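Local coordinates for protein putative D-lactate dehydrogenase (Chlamydomonas reinhardtii, PDB 4ZGS) that probably reduces pyruvate to D-lactate with NADH, as a chloroplast pyruvate reductase of the D-isomer specific 2-hydroxyacid dehydrogenase family, at residues A[60-65]-A[77-82]; A[97-102]-A[122-127]; A[158-163]-A[169-174]; A[276-281]-A[318-323]. One frame throughout, in Å; residues are numbered along the deposited sequence.

Contact 1: residues A[60-65]-A[77-82]; sequences DTYFVE and RGYDVA
Y79 lays the hydroxyl end of its side chain across the root of the Y62 side chain, with OH 3.2 Å from Y62 CB. The contact sits at one edge of the five-stranded parallel sheet of the lobe holding both segments. Strand 60-63 is the outermost strand there, strand 36-39 runs between it and strand 81-84, and Y79 lies in the loop that leads into the latter. Y62 on the edge strand and Y79 in that loop therefore reach toward each other past the intervening strand, and their CA atoms stay 8.7 Å apart.

The two side chains cross at about a right angle, but the rings themselves are tilted by 39°, with centroids 5.7 Å apart, an oblique pair. With CG of Y62 anti to the backbone N (chi1 -170°), CB and the CD2 side of the ring are presented to Y79. Y79 offers CZ and OH, and its CZ comes within 3.4 Å of Y62 CB. No hydrogen bond joins the segments, so the fit is van der Waals.

Y79 also makes a cation-pi contact with R36, at the start of the intervening strand, while Y62 packs on I38 and on Y62 of the second subunit. Within its own segment, V64 CG1 covers one face of the Y62 ring from 3.5 Å above the plane, displaced toward the rim.

Contact 2: residues A[97-102]-A[122-127]; sequences ELAKAG and AEHGVR
Two helix ends, each closed by a Schellman motif, come side by side here: the last turn of helix 92-101 and the last turn of the weakly bonded helix 118-124. The methyl of A99 is the point of closest approach. It points at the second helix and comes to 3.4 Å from H124 CB, and the CA atoms of these two residues are only 5.8 Å apart. A99 CB also lies 4.0 Å from H124 CD2, meeting the imidazole obliquely. The ring stands off to the side of the methyl because CG is turned beside the backbone N (chi1 -67°), and there its ND1 is hydrogen-bonded to A120 O, one turn back in its own helix.

Each helix belongs to a beta-alpha-beta crossover of the parallel sheet: helix 92-101 leads from strand 81-84 to strand 105-108, and helix 118-124 leads on to strand 127-129. The contact thus packs successive crossover helices against each other as they return to the sheet. V126, just past the end of the histidine's helix and before the outermost strand, adds a second apolar touch, its CG2 4.1 Å from A99 CB, while its side chain also rests on I106 of the neighbouring strand.

At the first helix end, G102 takes a positive phi of 111° and its N bonds back to A99 O at 2.9 Å, with a second, weak bond from the same N to L98 O.

Contact 3: residues A[158-163]-A[169-174]; sequences YIRVRM and SGLVGV
The last turns of helix 154-163, residues 158-163, face an irregular segment, 169-174, with the nearest CA atoms, those of R160 and L171, 10.1 Å apart and the peptide between S169 and G170 in the cis form. Most of that distance is bridged by R160. Its side chain runs extended from CG to NE and brings the guanidinium up to the carbonyl of S169, the one that belongs to the cis peptide. S169 O sits at the guanidinium edge and takes two bonds from the same group: R160 NH1 at 2.5 Å, a short value that should not be pressed too far, and R160 NH2 at 2.9 Å, which is weak. Neither is straight; the N-H...O angle for NH1 is 137°. The approach is nevertheless in the plane of the carbonyl, while the oxygen is tilted 20° out of the guanidinium plane. R160 NH2 also lies 3.1 Å from G170 N, but both are donors and no bond forms.

L171 supplies the apolar side. Its side chain slides past that of R160 in the opposite direction, and CD2 lies over one face of the guanidinium, 3.7 Å from R160 NE. The charged group is thus gripped at its edge and covered on a face.

Other subunits close in on both segments: S169 OG is hydrogen-bonded to Y45 N of the third subunit, and R160 packs on T306 of the fourth. Such an arm, a helix and loop projecting from the NAD-binding domain ahead of its first Rossmann strand, is typical of subunit association in D-2-hydroxyacid dehydrogenases.

Contact 4: residues A[276-281]-A[318-323]; sequences ALFDAL and DRQFRT
F278 drives its ring from helix 277-283 edge-on into the first turn of helix 319-324. The leading atom is CZ, 3.4 Å from Q320 O, which sits at the ring edge, near the ring plane. Next to it, CE1 meets T323 CG2 at 3.5 Å, obliquely, and on the far side CE2 lies 3.8 Å from Q320 OE1. The amide of Q320 is turned 27° from the ring. The first torsion of F278, with CG anti to the carbonyl carbon (chi1 -57°), puts the ring edge against this turn.

Both helices belong to the Rossmann-type NAD-binding domain: helix 277-283 precedes strand 286-291, and helix 319-324 precedes the outermost strand, 330-332.

The second shell fixes the turn that the ring touches. D318, the N-cap, accepts from F321 N through OD1 at 3.0 Å and nearly straight, at 173°, although the N-H comes in from above the carboxylate plane. T323 OG1 donates to R319 O at 2.8 Å, while T323 N reaches the same oxygen from the opposite face, which leaves CG2 of T323 turned toward the phenylalanine. Beyond that, T323 OG1 is hydrogen-bonded to T323 OG1 of the fourth subunit, and R319 NE forms a salt bridge with E282 of that subunit.

In the fold
Contacts 1 and 2 belong to one parallel-sheet lobe. Their centres are 14 Å apart, and they touch where G78 N meets A101 O at 3.0 Å, a probable hydrogen bond that ties the loop before strand 81-84 to the end of helix 92-101. Contacts 3 and 4 belong to the NAD-binding side, with centres 23 Å apart; contact 4 lies 42 Å from contact 1, across the chain's centre. Within one chain contacts 3 and 4 do not touch, but between chains they do: R322 of a neighbouring subunit bonds R162 O. None of the four reaches the NAD, which A188, I189 and D208 bind; contacts 1, 3 and 4 instead touch other subunits.

Contact 1: residues A[60-65]-A[77-82]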
loop_
_atom_site.group_PDB
_atom_site.type_symbol
_atom_site.label_atom_id
_atom_site.label_comp_id
_atom_site.label_asym_id
_atom_site.label_seq_id
_atom_site.Cartn_x
_atom_site.Cartn_y
_atom_site.Cartn_z
ATOM N N ASP A 60 14.481 -2.373 -40.437
ATOM C CA ASP A 60 13.509 -3.363 -39.972
ATOM C C ASP A 60 13.950 -3.833 -38.613
ATOM O O ASP A 60 15.020 -4.428 -38.472
ATOM C CB ASP A 60 13.398 -4.577 -40.900
ATOM C CG ASP A 60 12.829 -4.233 -42.265
ATOM O OD1 ASP A 60 12.011 -3.288 -42.339
ATOM O OD2 ASP A 60 13.197 -4.906 -43.261
ATOM N N THR A 61 13.149 -3.525 -37.604
ATOM C CA THR A 61 13.433 -3.958 -36.251
ATOM C C THR A 61 12.146 -4.476 -35.614
ATOM O O THR A 61 11.139 -3.771 -35.564
ATOM C CB THR A 61 14.079 -2.827 -35.415
ATOM O OG1 THR A 61 13.444 -1.583 -35.726
ATOM C CG2 THR A 61 15.561 -2.694 -35.764
ATOM N N TYR A 62 12.185 -5.737 -35.187
ATOM C CA TYR A 62 11.041 -6.442 -34.612
ATOM C C TYR A 62 11.090 -6.450 -33.070
ATOM O O TYR A 62 12.038 -6.972 -32.457
ATOM C CB TYR A 62 11.014 -7.872 -35.136
ATOM C CG TYR A 62 9.753 -8.654 -34.811
ATOM C CD1 TYR A 62 8.696 -8.078 -34.115
ATOM C CD2 TYR A 62 9.647 -9.998 -35.169
ATOM C CE1 TYR A 62 7.565 -8.815 -33.816
ATOM C CE2 TYR A 62 8.549 -10.731 -34.875
ATOM C CZ TYR A 62 7.500 -10.146 -34.201
ATOM O OH TYR A 62 6.392 -10.923 -33.920
ATOM N N PHE A 63 10.094 -5.847 -32.432
ATOM C CA PHE A 63 10.064 -5.851 -30.961
ATOM C C PHE A 63 9.015 -6.825 -30.405
ATOM O O PHE A 63 7.813 -6.610 -30.566
ATOM C CB PHE A 63 9.822 -4.429 -30.443
ATOM C CG PHE A 63 10.993 -3.491 -30.653
ATOM C CD1 PHE A 63 12.058 -3.481 -29.755
ATOM C CD2 PHE A 63 11.062 -2.672 -31.785
ATOM C CE1 PHE A 63 13.158 -2.617 -29.954
ATOM C CE2 PHE A 63 12.166 -1.827 -32.006
ATOM C CZ PHE A 63 13.213 -1.802 -31.092
ATOM N N VAL A 64 9.482 -7.921 -29.798
ATOM C CA VAL A 64 8.599 -8.930 -29.203
ATOM C C VAL A 64 8.501 -8.763 -27.679
ATOM O O VAL A 64 9.525 -8.704 -26.982
ATOM C CB VAL A 64 9.044 -10.384 -29.562
ATOM C CG1 VAL A 64 9.223 -10.550 -31.074
ATOM C CG2 VAL A 64 10.302 -10.789 -28.809
ATOM N N GLU A 65 7.276 -8.642 -27.162
ATOM C CA GLU A 65 7.122 -8.405 -25.731
ATOM C C GLU A 65 7.471 -9.597 -24.840
ATOM O O GLU A 65 8.245 -9.437 -23.906
ATOM C CB GLU A 65 5.724 -7.881 -25.423
ATOM C CG GLU A 65 5.346 -6.716 -26.329
ATOM C CD GLU A 65 4.043 -6.033 -25.932
ATOM O OE1 GLU A 65 3.300 -6.577 -25.083
ATOM O OE2 GLU A 65 3.774 -4.930 -26.457
ATOM N N ARG A 77 12.801 -15.877 -37.170
ATOM C CA ARG A 77 12.982 -16.389 -38.525
ATOM C C ARG A 77 13.246 -15.251 -39.518
ATOM O O ARG A 77 12.429 -14.334 -39.671
ATOM C CB ARG A 77 11.735 -17.144 -38.952
ATOM C CG ARG A 77 11.832 -17.905 -40.232
ATOM C CD ARG A 77 10.420 -18.302 -40.584
ATOM N NE ARG A 77 9.766 -19.064 -39.522
ATOM C CZ ARG A 77 8.488 -19.430 -39.558
ATOM N NH1 ARG A 77 7.736 -19.098 -40.601
ATOM N NH2 ARG A 77 7.957 -20.109 -38.549
ATOM N N GLY A 78 14.374 -15.313 -40.210
ATOM C CA GLY A 78 14.686 -14.287 -41.181
ATOM C C GLY A 78 15.564 -13.200 -40.593
ATOM O O GLY A 78 16.185 -12.446 -41.320
ATOM N N TYR A 79 15.584 -13.089 -39.271
ATOM C CA TYR A 79 16.348 -12.030 -38.624
ATOM C C TYR A 79 17.837 -12.317 -38.409
ATOM O O TYR A 79 18.274 -13.461 -38.272
ATOM C CB TYR A 79 15.692 -11.641 -37.305
ATOM C CG TYR A 79 14.391 -10.915 -37.526
ATOM C CD1 TYR A 79 14.350 -9.527 -37.550
ATOM C CD2 TYR A 79 13.212 -11.606 -37.750
ATOM C CE1 TYR A 79 13.167 -8.852 -37.768
ATOM C CE2 TYR A 79 12.027 -10.933 -37.954
ATOM C CZ TYR A 79 12.013 -9.563 -37.962
ATOM O OH TYR A 79 10.841 -8.896 -38.174
ATOM N N ASP A 80 18.607 -11.241 -38.451
ATOM C CA ASP A 80 20.055 -11.319 -38.372
ATOM C C ASP A 80 20.632 -11.331 -36.969
ATOM O O ASP A 80 21.572 -12.072 -36.679
ATOM C CB ASP A 80 20.624 -10.156 -39.168
ATOM C CG ASP A 80 20.162 -10.195 -40.606
ATOM O OD1 ASP A 80 20.397 -11.225 -41.274
ATOM O OD2 ASP A 80 19.524 -9.216 -41.047
ATOM N N VAL A 81 20.050 -10.508 -36.101
ATOM C CA VAL A 81 20.545 -10.340 -34.742
ATOM C C VAL A 81 19.399 -10.314 -33.751
ATOM O O VAL A 81 18.369 -9.660 -33.973
ATOM C CB VAL A 81 21.402 -9.055 -34.594
ATOM C CG1 VAL A 81 20.780 -7.910 -35.355
ATOM C CG2 VAL A 81 21.610 -8.701 -33.125
ATOM N N ALA A 82 19.576 -11.059 -32.667
ATOM C CA ALA A 82 18.581 -11.116 -31.604
ATOM C C ALA A 82 19.071 -10.284 -30.416
ATOM O O ALA A 82 20.169 -10.506 -29.915
ATOM C CB ALA A 82 18.314 -12.576 -31.188
#

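Contact 2: residues A[97-102]-A[122-127]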
loop_
_atom_site.group_PDB
_atom_site.type_symbol
_atom_site.label_atom_id
_atom_site.label_comp_id
_atom_site.label_asym_id
_atom_site.label_seq_id
_atom_site.Cartn_x
_atom_site.Cartn_y
_atom_site.Cartn_z
ATOM N N GLU A 97 17.385 -23.210 -32.176
ATOM C CA GLU A 97 16.322 -22.706 -33.027
ATOM C C GLU A 97 16.604 -21.323 -33.584
ATOM O O GLU A 97 16.224 -21.023 -34.715
ATOM C CB GLU A 97 15.004 -22.680 -32.237
ATOM C CG GLU A 97 14.537 -24.065 -31.860
ATOM C CD GLU A 97 14.477 -24.955 -33.061
ATOM O OE1 GLU A 97 13.941 -24.493 -34.085
ATOM O OE2 GLU A 97 14.999 -26.090 -33.002
ATOM N N LEU A 98 17.398 -20.545 -32.856
ATOM C CA LEU A 98 17.826 -19.247 -33.359
ATOM C C LEU A 98 18.802 -19.400 -34.499
ATOM O O LEU A 98 18.769 -18.619 -35.445
ATOM C CB LEU A 98 18.461 -18.392 -32.258
ATOM C CG LEU A 98 17.511 -17.839 -31.202
ATOM C CD1 LEU A 98 18.248 -16.987 -30.156
ATOM C CD2 LEU A 98 16.425 -17.041 -31.900
ATOM N N ALA A 99 19.655 -20.413 -34.420
ATOM C CA ALA A 99 20.609 -20.650 -35.486
ATOM C C ALA A 99 19.896 -20.913 -36.811
ATOM O O ALA A 99 20.214 -20.292 -37.828
ATOM C CB ALA A 99 21.528 -21.826 -35.135
ATOM N N LYS A 100 18.889 -21.780 -36.775
ATOM C CA LYS A 100 18.153 -22.172 -37.975
ATOM C C LYS A 100 17.215 -21.080 -38.453
ATOM O O LYS A 100 16.816 -21.058 -39.619
ATOM C CB LYS A 100 17.368 -23.446 -37.699
ATOM C CG LYS A 100 18.043 -24.315 -36.665
ATOM C CD LYS A 100 19.419 -24.772 -37.136
ATOM C CE LYS A 100 19.329 -25.912 -38.135
ATOM N NZ LYS A 100 20.679 -26.457 -38.430
ATOM N N ALA A 101 16.874 -20.168 -37.548
ATOM C CA ALA A 101 16.133 -18.978 -37.925
ATOM C C ALA A 101 17.014 -18.072 -38.782
ATOM O O ALA A 101 16.515 -17.293 -39.594
ATOM C CB ALA A 101 15.636 -18.233 -36.674
ATOM N N GLY A 102 18.328 -18.214 -38.638
ATOM C CA GLY A 102 19.233 -17.391 -39.410
ATOM C C GLY A 102 20.026 -16.351 -38.647
ATOM O O GLY A 102 20.873 -15.690 -39.242
ATOM N N ALA A 122 28.763 -21.678 -30.061
ATOM C CA ALA A 122 29.942 -22.040 -30.819
ATOM C C ALA A 122 29.594 -23.088 -31.865
ATOM O O ALA A 122 30.055 -23.016 -32.997
ATOM C CB ALA A 122 31.032 -22.550 -29.895
ATOM N N GLU A 123 28.721 -24.020 -31.498
ATOM C CA GLU A 123 28.390 -25.141 -32.371
ATOM C C GLU A 123 27.472 -24.719 -33.518
ATOM O O GLU A 123 27.546 -25.269 -34.616
ATOM C CB GLU A 123 27.731 -26.266 -31.553
ATOM C CG GLU A 123 28.681 -26.990 -30.589
ATOM C CD GLU A 123 27.977 -27.993 -29.675
ATOM O OE1 GLU A 123 26.755 -28.197 -29.836
ATOM O OE2 GLU A 123 28.649 -28.575 -28.792
ATOM N N HIS A 124 26.611 -23.739 -33.257
ATOM C CA HIS A 124 25.613 -23.299 -34.232
ATOM C C HIS A 124 25.953 -22.021 -35.011
ATOM O O HIS A 124 25.117 -21.519 -35.767
ATOM C CB HIS A 124 24.259 -23.169 -33.539
ATOM C CG HIS A 124 23.713 -24.484 -33.082
ATOM N ND1 HIS A 124 24.156 -25.116 -31.939
ATOM C CD2 HIS A 124 22.800 -25.313 -33.638
ATOM C CE1 HIS A 124 23.519 -26.265 -31.798
ATOM N NE2 HIS A 124 22.690 -26.407 -32.815
ATOM N N GLY A 125 27.148 -21.476 -34.805
ATOM C CA GLY A 125 27.595 -20.356 -35.616
ATOM C C GLY A 125 27.083 -19.009 -35.143
ATOM O O GLY A 125 27.182 -17.999 -35.842
ATOM N N VAL A 126 26.491 -19.002 -33.957
ATOM C CA VAL A 126 25.978 -17.775 -33.362
ATOM C C VAL A 126 27.048 -17.064 -32.506
ATOM O O VAL A 126 27.704 -17.697 -31.673
ATOM C CB VAL A 126 24.721 -18.085 -32.498
ATOM C CG1 VAL A 126 24.120 -16.796 -31.876
ATOM C CG2 VAL A 126 23.689 -18.847 -33.328
ATOM N N ARG A 127 27.225 -15.758 -32.711
ATOM C CA ARG A 127 28.195 -14.987 -31.929
ATOM C C ARG A 127 27.452 -14.115 -30.929
ATOM O O ARG A 127 26.399 -13.552 -31.246
ATOM C CB ARG A 127 29.074 -14.121 -32.824
ATOM C CG ARG A 127 29.790 -14.910 -33.876
ATOM C CD ARG A 127 30.609 -14.031 -34.771
ATOM N NE ARG A 127 31.691 -13.357 -34.075
ATOM C CZ ARG A 127 32.541 -12.535 -34.681
ATOM N NH1 ARG A 127 32.425 -12.310 -35.985
ATOM N NH2 ARG A 127 33.517 -11.956 -33.996
#

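Contact 3: residues A[158-163]-A[169-174]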
loop_
_atom_site.group_PDB
_atom_site.type_symbol
_atom_site.label_atom_id
_atom_site.label_comp_id
_atom_site.label_asym_id
_atom_site.label_seq_id
_atom_site.Cartn_x
_atom_site.Cartn_y
_atom_site.Cartn_z
ATOM N N TYR A 158 5.880 7.708 3.587
ATOM C CA TYR A 158 5.082 7.889 2.392
ATOM C C TYR A 158 3.729 7.193 2.561
ATOM O O TYR A 158 2.687 7.781 2.254
ATOM C CB TYR A 158 5.838 7.369 1.165
ATOM C CG TYR A 158 5.039 7.437 -0.107
ATOM C CD1 TYR A 158 4.756 8.665 -0.711
ATOM C CD2 TYR A 158 4.567 6.283 -0.710
ATOM C CE1 TYR A 158 4.002 8.739 -1.871
ATOM C CE2 TYR A 158 3.832 6.354 -1.877
ATOM C CZ TYR A 158 3.550 7.583 -2.444
ATOM O OH TYR A 158 2.814 7.637 -3.600
ATOM N N ILE A 159 3.747 5.956 3.052
ATOM C CA ILE A 159 2.520 5.145 3.150
ATOM C C ILE A 159 1.497 5.687 4.147
ATOM O O ILE A 159 0.289 5.766 3.868
ATOM C CB ILE A 159 2.839 3.690 3.530
ATOM C CG1 ILE A 159 3.563 3.006 2.360
ATOM C CG2 ILE A 159 1.537 2.941 3.890
ATOM C CD1 ILE A 159 4.196 1.671 2.693
ATOM N N ARG A 160 2.001 6.040 5.320
ATOM C CA ARG A 160 1.201 6.665 6.358
ATOM C C ARG A 160 0.611 7.961 5.867
ATOM O O ARG A 160 -0.569 8.217 6.100
ATOM C CB ARG A 160 2.031 6.974 7.558
ATOM C CG ARG A 160 2.650 5.828 8.262
ATOM C CD ARG A 160 3.578 6.522 9.247
ATOM N NE ARG A 160 4.112 5.648 10.254
ATOM C CZ ARG A 160 4.238 6.016 11.503
ATOM N NH1 ARG A 160 3.823 7.231 11.889
ATOM N NH2 ARG A 160 4.753 5.154 12.353
ATOM N N VAL A 161 1.442 8.809 5.247
ATOM C CA VAL A 161 0.924 10.075 4.746
ATOM C C VAL A 161 -0.177 9.816 3.725
ATOM O O VAL A 161 -1.173 10.545 3.704
ATOM C CB VAL A 161 2.014 10.987 4.108
ATOM C CG1 VAL A 161 1.352 12.256 3.518
ATOM C CG2 VAL A 161 3.032 11.396 5.149
ATOM N N ARG A 162 -0.011 8.770 2.904
ATOM C CA ARG A 162 -1.033 8.394 1.923
ATOM C C ARG A 162 -2.339 7.912 2.568
ATOM O O ARG A 162 -3.425 8.233 2.060
ATOM C CB ARG A 162 -0.520 7.322 0.963
ATOM C CG ARG A 162 0.519 7.860 -0.014
ATOM C CD ARG A 162 -0.135 8.634 -1.160
ATOM N NE ARG A 162 -1.218 7.935 -1.865
ATOM C CZ ARG A 162 -1.049 7.166 -2.946
ATOM N NH1 ARG A 162 0.164 6.981 -3.452
ATOM N NH2 ARG A 162 -2.096 6.572 -3.525
ATOM N N MET A 163 -2.237 7.167 3.679
ATOM C CA MET A 163 -3.416 6.747 4.446
ATOM C C MET A 163 -4.024 7.900 5.226
ATOM O O MET A 163 -5.207 7.864 5.557
ATOM C CB MET A 163 -3.071 5.627 5.418
ATOM C CG MET A 163 -2.425 4.407 4.793
ATOM S SD MET A 163 -2.051 3.144 6.035
ATOM C CE MET A 163 -1.643 4.163 7.458
ATOM N N SER A 169 5.788 9.387 15.519
ATOM C CA SER A 169 6.337 8.110 15.983
ATOM C C SER A 169 6.033 7.155 14.844
ATOM O O SER A 169 5.135 7.472 14.049
ATOM C CB SER A 169 5.677 7.665 17.292
ATOM O OG SER A 169 5.346 8.754 18.152
ATOM N N GLY A 170 6.753 6.062 14.600
ATOM C CA GLY A 170 8.084 5.658 14.981
ATOM C C GLY A 170 8.946 5.981 13.740
ATOM O O GLY A 170 9.706 5.137 13.245
ATOM N N LEU A 171 8.697 7.155 13.151
ATOM C CA LEU A 171 9.461 7.686 12.011
ATOM C C LEU A 171 10.802 8.393 12.349
ATOM O O LEU A 171 11.434 8.973 11.486
ATOM C CB LEU A 171 8.597 8.689 11.242
ATOM C CG LEU A 171 7.257 8.308 10.613
ATOM C CD1 LEU A 171 6.647 9.518 9.904
ATOM C CD2 LEU A 171 7.467 7.182 9.630
ATOM N N VAL A 172 11.226 8.391 13.596
ATOM C CA VAL A 172 12.425 9.125 13.941
ATOM C C VAL A 172 13.672 8.599 13.230
ATOM O O VAL A 172 14.011 7.421 13.329
ATOM C CB VAL A 172 12.690 9.083 15.424
ATOM C CG1 VAL A 172 14.017 9.753 15.728
ATOM C CG2 VAL A 172 11.528 9.742 16.188
ATOM N N GLY A 173 14.380 9.498 12.543
ATOM C CA GLY A 173 15.538 9.104 11.767
ATOM C C GLY A 173 16.865 9.337 12.433
ATOM O O GLY A 173 16.959 9.476 13.656
ATOM N N VAL A 174 17.900 9.390 11.605
ATOM C CA VAL A 174 19.280 9.513 12.065
ATOM C C VAL A 174 20.115 10.363 11.097
ATOM O O VAL A 174 19.894 10.302 9.884
ATOM C CB VAL A 174 19.899 8.118 12.223
ATOM C CG1 VAL A 174 21.363 8.147 11.902
ATOM C CG2 VAL A 174 19.662 7.611 13.629
#

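Contact 4: residues A[276-281]-A[318-323]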
loop_
_atom_site.group_PDB
_atom_site.type_symbol
_atom_site.label_atom_id
_atom_site.label_comp_id
_atom_site.label_asym_id
_atom_site.label_seq_id
_atom_site.Cartn_x
_atom_site.Cartn_y
_atom_site.Cartn_z
ATOM N N ALA A 276 20.891 -16.107 7.438
ATOM C CA ALA A 276 21.469 -15.512 8.646
ATOM C C ALA A 276 20.856 -14.155 8.993
ATOM O O ALA A 276 21.008 -13.682 10.108
ATOM C CB ALA A 276 22.977 -15.371 8.493
ATOM N N LEU A 277 20.118 -13.555 8.068
ATOM C CA LEU A 277 19.658 -12.190 8.275
ATOM C C LEU A 277 18.609 -12.027 9.377
ATOM O O LEU A 277 18.622 -11.023 10.097
ATOM C CB LEU A 277 19.089 -11.622 6.971
ATOM C CG LEU A 277 20.102 -11.372 5.845
ATOM C CD1 LEU A 277 19.436 -10.788 4.606
ATOM C CD2 LEU A 277 21.233 -10.495 6.313
ATOM N N PHE A 278 17.714 -13.011 9.509
ATOM C CA PHE A 278 16.546 -12.900 10.391
ATOM C C PHE A 278 16.938 -12.810 11.866
ATOM O O PHE A 278 16.477 -11.914 12.579
ATOM C CB PHE A 278 15.597 -14.097 10.177
ATOM C CG PHE A 278 15.138 -14.240 8.751
ATOM C CD1 PHE A 278 14.066 -13.490 8.273
ATOM C CD2 PHE A 278 15.828 -15.063 7.864
ATOM C CE1 PHE A 278 13.677 -13.577 6.954
ATOM C CE2 PHE A 278 15.434 -15.161 6.544
ATOM C CZ PHE A 278 14.357 -14.417 6.091
ATOM N N ASP A 279 17.795 -13.730 12.308
ATOM C CA ASP A 279 18.264 -13.731 13.684
ATOM C C ASP A 279 18.881 -12.403 14.025
ATOM O O ASP A 279 18.614 -11.844 15.089
ATOM C CB ASP A 279 19.317 -14.812 13.900
ATOM C CG ASP A 279 18.758 -16.215 13.790
ATOM O OD1 ASP A 279 17.518 -16.401 13.894
ATOM O OD2 ASP A 279 19.587 -17.132 13.590
ATOM N N ALA A 280 19.669 -11.886 13.085
ATOM C CA ALA A 280 20.449 -10.682 13.295
ATOM C C ALA A 280 19.552 -9.468 13.295
ATOM O O ALA A 280 19.723 -8.562 14.104
ATOM C CB ALA A 280 21.501 -10.558 12.233
ATOM N N LEU A 281 18.552 -9.486 12.426
ATOM C CA LEU A 281 17.556 -8.423 12.394
ATOM C C LEU A 281 16.743 -8.387 13.683
ATOM O O LEU A 281 16.428 -7.318 14.213
ATOM C CB LEU A 281 16.606 -8.621 11.227
ATOM C CG LEU A 281 17.050 -8.154 9.854
ATOM C CD1 LEU A 281 16.029 -8.665 8.849
ATOM C CD2 LEU A 281 17.162 -6.628 9.830
ATOM N N ASP A 318 8.771 -18.015 -2.737
ATOM C CA ASP A 318 10.004 -17.989 -1.944
ATOM C C ASP A 318 9.609 -17.526 -0.554
ATOM O O ASP A 318 9.304 -16.369 -0.339
ATOM C CB ASP A 318 11.032 -17.053 -2.577
ATOM C CG ASP A 318 12.406 -17.139 -1.922
ATOM O OD1 ASP A 318 12.507 -17.335 -0.692
ATOM O OD2 ASP A 318 13.404 -16.990 -2.653
ATOM N N ARG A 319 9.564 -18.443 0.389
ATOM C CA ARG A 319 8.983 -18.091 1.668
ATOM C C ARG A 319 9.937 -17.172 2.409
ATOM O O ARG A 319 9.514 -16.213 3.052
ATOM C CB ARG A 319 8.640 -19.320 2.513
ATOM C CG ARG A 319 7.937 -18.921 3.809
ATOM C CD ARG A 319 7.846 -20.106 4.764
ATOM N NE ARG A 319 7.135 -21.219 4.150
ATOM C CZ ARG A 319 7.037 -22.417 4.698
ATOM N NH1 ARG A 319 7.596 -22.642 5.881
ATOM N NH2 ARG A 319 6.395 -23.382 4.064
ATOM N N GLN A 320 11.228 -17.466 2.328
ATOM C CA GLN A 320 12.171 -16.659 3.083
ATOM C C GLN A 320 12.351 -15.242 2.514
ATOM O O GLN A 320 12.422 -14.292 3.298
ATOM C CB GLN A 320 13.497 -17.402 3.243
ATOM C CG GLN A 320 14.597 -17.096 2.286
ATOM C CD GLN A 320 15.920 -17.632 2.807
ATOM O OE1 GLN A 320 16.072 -17.853 4.011
ATOM N NE2 GLN A 320 16.858 -17.899 1.906
ATOM N N PHE A 321 12.312 -15.060 1.196
ATOM C CA PHE A 321 12.281 -13.699 0.644
ATOM C C PHE A 321 11.023 -12.917 1.094
ATOM O O PHE A 321 11.116 -11.776 1.568
ATOM C CB PHE A 321 12.351 -13.734 -0.881
ATOM C CG PHE A 321 12.405 -12.367 -1.537
ATOM C CD1 PHE A 321 13.485 -11.504 -1.332
ATOM C CD2 PHE A 321 11.377 -11.947 -2.373
ATOM C CE1 PHE A 321 13.551 -10.248 -1.964
ATOM C CE2 PHE A 321 11.427 -10.681 -2.989
ATOM C CZ PHE A 321 12.526 -9.833 -2.780
ATOM N N ARG A 322 9.852 -13.528 0.966
ATOM C CA ARG A 322 8.600 -12.848 1.342
ATOM C C ARG A 322 8.593 -12.475 2.842
ATOM O O ARG A 322 8.089 -11.417 3.258
ATOM C CB ARG A 322 7.383 -13.735 0.981
ATOM C CG ARG A 322 7.226 -14.063 -0.539
ATOM C CD ARG A 322 7.081 -12.766 -1.346
ATOM N NE ARG A 322 5.837 -12.061 -1.030
ATOM C CZ ARG A 322 5.558 -10.808 -1.396
ATOM N NH1 ARG A 322 6.439 -10.076 -2.083
ATOM N NH2 ARG A 322 4.399 -10.271 -1.046
ATOM N N THR A 323 9.176 -13.352 3.643
ATOM C CA THR A 323 9.341 -13.097 5.056
ATOM C C THR A 323 10.255 -11.883 5.271
ATOM O O THR A 323 9.950 -10.994 6.068
ATOM C CB THR A 323 9.906 -14.356 5.760
ATOM O OG1 THR A 323 8.939 -15.405 5.672
ATOM C CG2 THR A 323 10.222 -14.097 7.233
#